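Putative C39-like peptidase (Bacillus anthracis, PDB 3ERV) is of unknown function but is probably a cysteine peptidase related to the C39 family of the papain-like clan. Local coordinates at residues 145-150 against 211-216. Sequence-based numbering, arbitrary orientation.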
# COMPACT_ATOMS: atom_id res chain seq x y z
N VAL A 145 -4.71 -0.86 7.98
CA VAL A 145 -3.78 0.13 7.45
C VAL A 145 -3.20 -0.38 6.11
O VAL A 145 -2.69 -1.49 6.05
CB VAL A 145 -2.63 0.37 8.49
CG1 VAL A 145 -1.62 1.49 8.02
CG2 VAL A 145 -3.23 0.64 9.87
N VAL A 146 -3.28 0.43 5.07
CA VAL A 146 -2.66 0.10 3.82
C VAL A 146 -1.16 0.45 3.90
O VAL A 146 -0.80 1.57 4.29
CB VAL A 146 -3.31 0.86 2.67
CG1 VAL A 146 -2.54 0.64 1.32
CG2 VAL A 146 -4.80 0.49 2.58
N ILE A 147 -0.29 -0.51 3.56
CA ILE A 147 1.14 -0.24 3.69
C ILE A 147 1.97 -0.56 2.44
O ILE A 147 1.70 -1.53 1.72
CB ILE A 147 1.75 -0.93 4.94
CG1 ILE A 147 1.78 -2.43 4.74
CG2 ILE A 147 1.00 -0.54 6.27
CD1 ILE A 147 3.16 -2.93 4.35
N ILE A 148 2.95 0.27 2.14
CA ILE A 148 3.85 -0.06 1.04
C ILE A 148 5.07 -0.81 1.64
O ILE A 148 5.62 -0.35 2.63
CB ILE A 148 4.34 1.21 0.30
CG1 ILE A 148 3.17 2.08 -0.17
CG2 ILE A 148 5.31 0.85 -0.86
CD1 ILE A 148 2.32 1.45 -1.18
N THR A 149 5.47 -1.93 1.06
CA THR A 149 6.61 -2.71 1.56
C THR A 149 7.25 -3.38 0.36
O THR A 149 7.10 -2.88 -0.75
CB THR A 149 6.21 -3.77 2.60
OG1 THR A 149 7.38 -4.43 3.09
CG2 THR A 149 5.27 -4.84 2.00
N ASN A 150 7.95 -4.50 0.56
CA ASN A 150 8.38 -5.30 -0.60
C ASN A 150 7.82 -6.72 -0.51
O ASN A 150 7.47 -7.18 0.57
CB ASN A 150 9.91 -5.31 -0.75
CG ASN A 150 10.57 -6.26 0.25
OD1 ASN A 150 10.57 -7.47 0.08
ND2 ASN A 150 11.06 -5.70 1.32
N GLN A 211 10.80 -4.09 9.54
CA GLN A 211 12.06 -3.55 9.02
C GLN A 211 11.96 -3.28 7.53
O GLN A 211 12.44 -2.24 7.03
CB GLN A 211 13.21 -4.52 9.31
CG GLN A 211 13.63 -4.57 10.77
CD GLN A 211 14.61 -5.69 11.05
OE1 GLN A 211 14.63 -6.73 10.36
NE2 GLN A 211 15.43 -5.51 12.09
N ALA A 212 11.34 -4.21 6.82
CA ALA A 212 11.00 -4.03 5.40
C ALA A 212 10.14 -2.76 5.19
O ALA A 212 10.41 -1.97 4.28
CB ALA A 212 10.29 -5.28 4.87
N TRP A 213 9.12 -2.59 6.04
CA TRP A 213 8.19 -1.43 5.99
C TRP A 213 8.94 -0.12 6.19
O TRP A 213 8.78 0.83 5.40
CB TRP A 213 7.09 -1.55 7.07
CG TRP A 213 6.18 -0.36 7.10
CD1 TRP A 213 5.34 0.08 6.10
CD2 TRP A 213 6.04 0.58 8.18
NE1 TRP A 213 4.67 1.23 6.51
CE2 TRP A 213 5.09 1.56 7.77
CE3 TRP A 213 6.63 0.69 9.45
CZ2 TRP A 213 4.73 2.63 8.59
CZ3 TRP A 213 6.27 1.76 10.26
CH2 TRP A 213 5.31 2.70 9.84
N VAL A 214 9.77 -0.08 7.23
CA VAL A 214 10.60 1.11 7.51
C VAL A 214 11.57 1.40 6.34
O VAL A 214 11.75 2.55 5.91
CB VAL A 214 11.39 0.95 8.84
CG1 VAL A 214 12.49 1.99 8.92
CG2 VAL A 214 10.44 1.07 10.04
N GLN A 215 12.16 0.33 5.81
CA GLN A 215 13.04 0.42 4.64
C GLN A 215 12.39 1.02 3.40
O GLN A 215 13.06 1.76 2.68
CB GLN A 215 13.63 -0.95 4.28
CG GLN A 215 14.56 -0.85 3.10
CD GLN A 215 15.29 -2.14 2.84
OE1 GLN A 215 14.70 -3.20 2.63
NE2 GLN A 215 16.60 -2.06 2.87
N MET A 216 11.12 0.70 3.14
CA MET A 216 10.39 1.34 2.04
C MET A 216 9.84 2.73 2.35
O MET A 216 9.13 3.29 1.53
CB MET A 216 9.26 0.45 1.50
CG MET A 216 9.76 -0.78 0.73
SD MET A 216 10.67 -0.39 -0.79
CE MET A 216 9.45 0.52 -1.77
O HOH W 1 6.93 1.80 3.63
O HOH W 2 11.84 -3.02 1.99
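Thr-149 and Trp-213 bring their CA atoms within 4.9 Å where strand 145-150 and the last turn of helix 206-215 run almost at right angles, their short axes crossing at 100° and 6.9 Å apart. No direct hydrogen bond joins the two. Ala-212 faces the strand with a methyl small enough for close approach: its CB lies 3.5 Å from Thr-149 OG1 and also touches Asn-150 ND2. Trp-213 CG stands anti to the backbone N (chi1 176°), which carries the indole toward the strand, where CD1 meets Ile-147 CB obliquely at 3.9 Å. Ile-148 O lies at the edge of this ring, near its plane, 3.5 Å from CD1, while NE1 is spent on Gln-219 O. Met-216, the first residue to leave helical geometry, has a flexible unbranched chain that bends at chi2 and chi3; its CG packs 3.6 Å from Thr-149 C, and CE comes more loosely to Ile-148 CG2, at 4.3 Å. One water donates to Ile-148 O and Trp-213 O; a second accepts from Asn-150 ND2 and donates to Ala-212 O and Gln-215 OE1. Asn-150 also bonds Thr-152 OG1 through OD1 and Ala-154 O through ND2, and Gln-215 OE1 takes Leu-156 N. Apolar packing thus seats the helix end on the central antiparallel sheet, two waters bridging polar groups that do not bond directly, with Thr-149 near, without touching, a possible catalytic triad of Cys-50, His-178 and Asp-194.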